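Local coordinates for poly-beta-1,6-N-acetyl-D-glucosamine N-deacetylase (Aggregatibacter actinomycetemcomitans, PDB 4U10), which probably removes N-acetyl groups from poly-beta-1,6-N-acetyl-D-glucosamine, acting through its metal-binding polysaccharide deacetylase domain, the part present in this chain, at residues I141-R153 / R183-I195. Residues are numbered along the deposited sequence; the frame is centred on the assembly and turned at random.
Sequences IASHTDNLHHGVR and RLVQDFSRSSKSI. With ZN (zinc ion), chain C.
The zinc-binding loop of the polysaccharide deacetylase domain, running from Ser143 to His149, is clasped by helix 177-199 through Asp187, whose carboxylate takes two consecutive backbone N-H groups. With CG anti to the backbone N (chi1 -177°), this carboxylate reaches across to the turn: OD2 accepts from Asn147 N at 2.8 Å through its syn lone pair, and OD1 accepts from Asp146 N at 2.9 Å, also on the syn side but 26° out of the carboxylate plane. Leu148 lies alongside, its CD1 3.4 Å from Asp187 CG and 3.8 Å from Phe188 CE1, while CD2 meets the guanidinium edge of Arg183, which is salt-bridged to Glu175. Ser191, one helical turn on from Asp187, accepts through OG from Ser143 OG (2.7 Å), and that same Ser143 oxygen accepts from Thr145 N in an ST turn. A water accepts from His144 N and Ser191 OG and donates to Thr145 O. On the far side of the loop, His144 NE2 and His149 NE2 each bind zinc at 2.1 Å, and Asp75 completes the protein ligands. Asp187 thus acts from behind the loop, on the side turned away from the metal: by pinning the peptides between the two histidines, its paired acceptors probably help hold their spacing, and the donated N-H groups should stabilise its negative charge.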
loop_
_atom_site.group_PDB
_atom_site.type_symbol
_atom_site.label_atom_id
_atom_site.label_comp_id
_atom_site.label_asym_id
_atom_site.label_seq_id
_atom_site.Cartn_x
_atom_site.Cartn_y
_atom_site.Cartn_z
ATOM N N ILE A 141 -5.501 -3.056 7.716
ATOM C CA ILE A 141 -5.977 -3.033 6.311
ATOM C C ILE A 141 -6.276 -1.627 5.759
ATOM O O ILE A 141 -7.150 -0.951 6.209
ATOM C CB ILE A 141 -7.175 -3.954 6.091
ATOM C CG1 ILE A 141 -6.940 -5.277 6.775
ATOM C CG2 ILE A 141 -7.350 -4.215 4.593
ATOM C CD1 ILE A 141 -5.611 -5.966 6.400
ATOM N N ALA A 142 -5.487 -1.199 4.786
ATOM C CA ALA A 142 -5.713 0.048 4.087
ATOM C C ALA A 142 -6.254 -0.202 2.707
ATOM O O ALA A 142 -6.110 -1.288 2.146
ATOM C CB ALA A 142 -4.431 0.794 3.980
ATOM N N SER A 143 -6.820 0.832 2.116
ATOM C CA SER A 143 -7.222 0.760 0.719
ATOM C C SER A 143 -6.064 1.036 -0.196
ATOM O O SER A 143 -5.128 1.826 0.147
ATOM C CB SER A 143 -8.300 1.805 0.461
ATOM O OG SER A 143 -8.737 1.804 -0.863
ATOM N N HIS A 144 -6.179 0.470 -1.419
ATOM C CA HIS A 144 -5.269 0.719 -2.534
ATOM C C HIS A 144 -6.134 0.808 -3.797
ATOM O O HIS A 144 -5.693 0.446 -4.899
ATOM C CB HIS A 144 -4.309 -0.453 -2.651
ATOM C CG HIS A 144 -3.014 -0.183 -3.367
ATOM N ND1 HIS A 144 -2.287 0.986 -3.251
ATOM C CD2 HIS A 144 -2.221 -1.041 -4.048
ATOM C CE1 HIS A 144 -1.151 0.861 -3.895
ATOM N NE2 HIS A 144 -1.079 -0.372 -4.369
ATOM N N THR A 145 -7.301 1.435 -3.631
ATOM C CA THR A 145 -8.390 1.632 -4.606
ATOM C C THR A 145 -9.122 0.326 -4.786
ATOM O O THR A 145 -8.665 -0.673 -4.299
ATOM C CB THR A 145 -7.955 2.220 -5.992
ATOM O OG1 THR A 145 -7.314 1.191 -6.735
ATOM C CG2 THR A 145 -6.951 3.364 -5.779
ATOM N N ASP A 146 -10.350 0.407 -5.331
ATOM C CA ASP A 146 -11.086 -0.752 -5.693
ATOM C C ASP A 146 -10.556 -1.343 -7.018
ATOM O O ASP A 146 -10.088 -2.474 -7.090
ATOM C CB ASP A 146 -12.614 -0.474 -5.763
ATOM C CG ASP A 146 -13.425 -1.771 -5.606
ATOM O OD1 ASP A 146 -13.039 -2.629 -4.752
ATOM O OD2 ASP A 146 -14.461 -1.885 -6.279
ATOM N N ASN A 147 -10.663 -0.571 -8.056
ATOM C CA ASN A 147 -10.217 -0.970 -9.384
ATOM C C ASN A 147 -9.552 0.193 -10.162
ATOM O O ASN A 147 -9.820 0.413 -11.332
ATOM C CB ASN A 147 -11.389 -1.549 -10.153
ATOM C CG ASN A 147 -10.976 -2.120 -11.484
ATOM O OD1 ASN A 147 -9.875 -2.525 -11.633
ATOM N ND2 ASN A 147 -11.830 -2.075 -12.443
ATOM N N LEU A 148 -8.670 0.944 -9.491
ATOM C CA LEU A 148 -7.888 2.016 -10.130
ATOM C C LEU A 148 -6.358 1.811 -10.027
ATOM O O LEU A 148 -5.555 2.781 -10.055
ATOM C CB LEU A 148 -8.355 3.380 -9.589
ATOM C CG LEU A 148 -9.793 3.827 -9.890
ATOM C CD1 LEU A 148 -10.158 5.057 -9.081
ATOM C CD2 LEU A 148 -10.095 4.027 -11.385
ATOM N N HIS A 149 -5.950 0.539 -9.984
ATOM C CA HIS A 149 -4.555 0.177 -9.959
ATOM C C HIS A 149 -4.206 -0.263 -11.358
ATOM O O HIS A 149 -3.784 -1.405 -11.574
ATOM C CB HIS A 149 -4.346 -0.972 -9.028
ATOM C CG HIS A 149 -2.945 -1.111 -8.551
ATOM N ND1 HIS A 149 -1.907 -1.506 -9.354
ATOM C CD2 HIS A 149 -2.403 -0.874 -7.336
ATOM C CE1 HIS A 149 -0.788 -1.497 -8.671
ATOM N NE2 HIS A 149 -1.071 -1.171 -7.424
ATOM N N HIS A 150 -4.528 0.597 -12.319
ATOM C CA HIS A 150 -4.284 0.328 -13.772
ATOM C C HIS A 150 -4.142 1.676 -14.453
ATOM O O HIS A 150 -4.369 2.720 -13.811
ATOM C CB HIS A 150 -5.403 -0.495 -14.420
ATOM C CG HIS A 150 -6.759 0.169 -14.379
ATOM N ND1 HIS A 150 -7.160 1.120 -15.287
ATOM C CD2 HIS A 150 -7.777 0.057 -13.497
ATOM C CE1 HIS A 150 -8.384 1.520 -15.005
ATOM N NE2 HIS A 150 -8.789 0.873 -13.935
ATOM N N GLY A 151 -3.732 1.673 -15.718
ATOM C CA GLY A 151 -3.777 2.854 -16.551
ATOM C C GLY A 151 -5.096 3.144 -17.243
ATOM O O GLY A 151 -5.953 2.269 -17.413
ATOM N N VAL A 152 -5.252 4.404 -17.621
ATOM C CA VAL A 152 -6.264 4.829 -18.595
ATOM C C VAL A 152 -5.576 5.547 -19.752
ATOM O O VAL A 152 -4.513 6.202 -19.592
ATOM C CB VAL A 152 -7.254 5.800 -17.980
ATOM C CG1 VAL A 152 -8.031 5.133 -16.858
ATOM C CG2 VAL A 152 -6.526 7.046 -17.494
ATOM N N ARG A 153 -6.180 5.469 -20.929
ATOM C CA ARG A 153 -5.684 6.286 -22.045
ATOM C C ARG A 153 -5.875 7.737 -21.655
ATOM O O ARG A 153 -6.955 8.159 -21.245
ATOM C CB ARG A 153 -6.440 5.913 -23.296
ATOM C CG ARG A 153 -5.829 6.488 -24.559
ATOM C CD ARG A 153 -6.589 5.996 -25.777
ATOM N NE ARG A 153 -6.459 6.901 -26.920
ATOM C CZ ARG A 153 -7.323 6.933 -27.941
ATOM N NH1 ARG A 153 -8.381 6.124 -27.982
ATOM N NH2 ARG A 153 -7.141 7.790 -28.941
ATOM N N ARG A 183 -15.588 9.351 -10.874
ATOM C CA ARG A 183 -14.906 8.078 -11.076
ATOM C C ARG A 183 -14.049 7.750 -9.842
ATOM O O ARG A 183 -14.136 6.656 -9.355
ATOM C CB ARG A 183 -14.040 8.061 -12.361
ATOM C CG ARG A 183 -13.261 6.765 -12.567
ATOM C CD ARG A 183 -12.854 6.522 -14.026
ATOM N NE ARG A 183 -12.038 7.628 -14.546
ATOM C CZ ARG A 183 -10.721 7.796 -14.346
ATOM N NH1 ARG A 183 -9.984 6.894 -13.673
ATOM N NH2 ARG A 183 -10.127 8.875 -14.818
ATOM N N LEU A 184 -13.297 8.721 -9.309
ATOM C CA LEU A 184 -12.542 8.498 -8.081
ATOM C C LEU A 184 -13.395 8.340 -6.813
ATOM O O LEU A 184 -13.190 7.413 -5.984
ATOM C CB LEU A 184 -11.558 9.634 -7.865
ATOM C CG LEU A 184 -10.696 10.105 -9.006
ATOM C CD1 LEU A 184 -9.663 11.080 -8.459
ATOM C CD2 LEU A 184 -10.032 9.006 -9.782
ATOM N N VAL A 185 -14.376 9.228 -6.620
ATOM C CA VAL A 185 -15.218 9.139 -5.462
ATOM C C VAL A 185 -15.897 7.768 -5.397
ATOM O O VAL A 185 -15.913 7.140 -4.363
ATOM C CB VAL A 185 -16.296 10.231 -5.452
ATOM C CG1 VAL A 185 -17.242 10.009 -4.270
ATOM C CG2 VAL A 185 -15.627 11.611 -5.348
ATOM N N GLN A 186 -16.460 7.281 -6.484
ATOM C CA GLN A 186 -17.225 6.018 -6.378
ATOM C C GLN A 186 -16.318 4.818 -6.218
ATOM O O GLN A 186 -16.679 3.888 -5.498
ATOM C CB GLN A 186 -18.191 5.828 -7.549
ATOM C CG GLN A 186 -19.153 7.031 -7.738
ATOM C CD GLN A 186 -19.817 7.510 -6.428
ATOM O OE1 GLN A 186 -20.218 8.673 -6.295
ATOM N NE2 GLN A 186 -19.866 6.660 -5.465
ATOM N N ASP A 187 -15.166 4.830 -6.917
ATOM C CA ASP A 187 -14.222 3.715 -6.776
ATOM C C ASP A 187 -13.731 3.627 -5.328
ATOM O O ASP A 187 -13.753 2.558 -4.758
ATOM C CB ASP A 187 -13.026 3.863 -7.704
ATOM C CG ASP A 187 -12.086 2.679 -7.611
ATOM O OD1 ASP A 187 -11.218 2.769 -6.725
ATOM O OD2 ASP A 187 -12.285 1.688 -8.359
ATOM N N PHE A 188 -13.284 4.747 -4.761
ATOM C CA PHE A 188 -12.848 4.776 -3.374
ATOM C C PHE A 188 -13.901 4.379 -2.385
ATOM O O PHE A 188 -13.624 3.691 -1.414
ATOM C CB PHE A 188 -12.243 6.132 -2.978
ATOM C CG PHE A 188 -11.098 6.573 -3.844
ATOM C CD1 PHE A 188 -10.433 5.672 -4.665
ATOM C CD2 PHE A 188 -10.611 7.882 -3.766
ATOM C CE1 PHE A 188 -9.411 6.042 -5.443
ATOM C CE2 PHE A 188 -9.560 8.283 -4.548
ATOM C CZ PHE A 188 -8.920 7.346 -5.389
ATOM N N SER A 189 -15.110 4.863 -2.577
ATOM C CA SER A 189 -16.216 4.494 -1.746
ATOM C C SER A 189 -16.576 2.984 -1.851
ATOM O O SER A 189 -16.813 2.344 -0.840
ATOM C CB SER A 189 -17.412 5.363 -2.092
ATOM O OG SER A 189 -18.576 4.709 -1.699
ATOM N N ARG A 190 -16.548 2.389 -3.042
ATOM C CA ARG A 190 -16.702 0.925 -3.130
ATOM C C ARG A 190 -15.582 0.137 -2.434
ATOM O O ARG A 190 -15.811 -0.925 -1.889
ATOM C CB ARG A 190 -16.736 0.443 -4.586
ATOM C CG ARG A 190 -17.916 0.925 -5.419
ATOM C CD ARG A 190 -17.640 0.571 -6.895
ATOM N NE ARG A 190 -18.394 1.459 -7.729
ATOM C CZ ARG A 190 -18.018 2.019 -8.874
ATOM N NH1 ARG A 190 -16.833 1.766 -9.423
ATOM N NH2 ARG A 190 -18.898 2.852 -9.500
ATOM N N SER A 191 -14.349 0.611 -2.529
ATOM C CA SER A 191 -13.240 0.006 -1.839
ATOM C C SER A 191 -13.432 -0.009 -0.309
ATOM O O SER A 191 -13.216 -1.050 0.349
ATOM C CB SER A 191 -11.924 0.655 -2.255
ATOM O OG SER A 191 -10.801 0.163 -1.555
ATOM N N SER A 192 -13.771 1.139 0.247
ATOM C CA SER A 192 -14.094 1.250 1.688
ATOM C C SER A 192 -15.165 0.222 2.084
ATOM O O SER A 192 -15.024 -0.465 3.060
ATOM C CB SER A 192 -14.662 2.633 1.966
ATOM O OG SER A 192 -14.892 2.800 3.352
ATOM N N LYS A 193 -16.270 0.166 1.346
ATOM C CA LYS A 193 -17.340 -0.800 1.659
ATOM C C LYS A 193 -16.899 -2.229 1.451
ATOM O O LYS A 193 -17.201 -3.061 2.273
ATOM C CB LYS A 193 -18.598 -0.574 0.838
ATOM C CG LYS A 193 -19.258 0.797 1.005
ATOM C CD LYS A 193 -20.058 1.142 -0.276
ATOM C CE LYS A 193 -20.868 2.431 -0.236
ATOM N NZ LYS A 193 -21.256 2.846 1.135
ATOM N N SER A 194 -16.220 -2.523 0.338
ATOM C CA SER A 194 -15.640 -3.889 0.120
ATOM C C SER A 194 -14.748 -4.396 1.257
ATOM O O SER A 194 -14.871 -5.532 1.683
ATOM C CB SER A 194 -14.850 -3.895 -1.185
ATOM O OG SER A 194 -14.095 -5.050 -1.410
ATOM N N ILE A 195 -13.823 -3.569 1.717
ATOM C CA ILE A 195 -13.009 -3.917 2.858
ATOM C C ILE A 195 -13.833 -4.003 4.162
ATOM O O ILE A 195 -13.662 -4.952 4.954
ATOM C CB ILE A 195 -11.841 -2.890 3.030
ATOM C CG1 ILE A 195 -10.809 -3.052 1.889
ATOM C CG2 ILE A 195 -11.161 -3.026 4.391
ATOM C CD1 ILE A 195 -9.918 -1.781 1.736
HETATM ZN ZN ZN C . 0.242 -1.072 -5.840
HETATM O O HOH W 1 -8.404 -1.462 -1.702
HETATM O O HOH W 2 -14.657 -0.155 -8.671
HETATM O O HOH W 3 -13.094 1.530 -11.051
HETATM O O HOH W 4 1.568 0.250 -5.709
#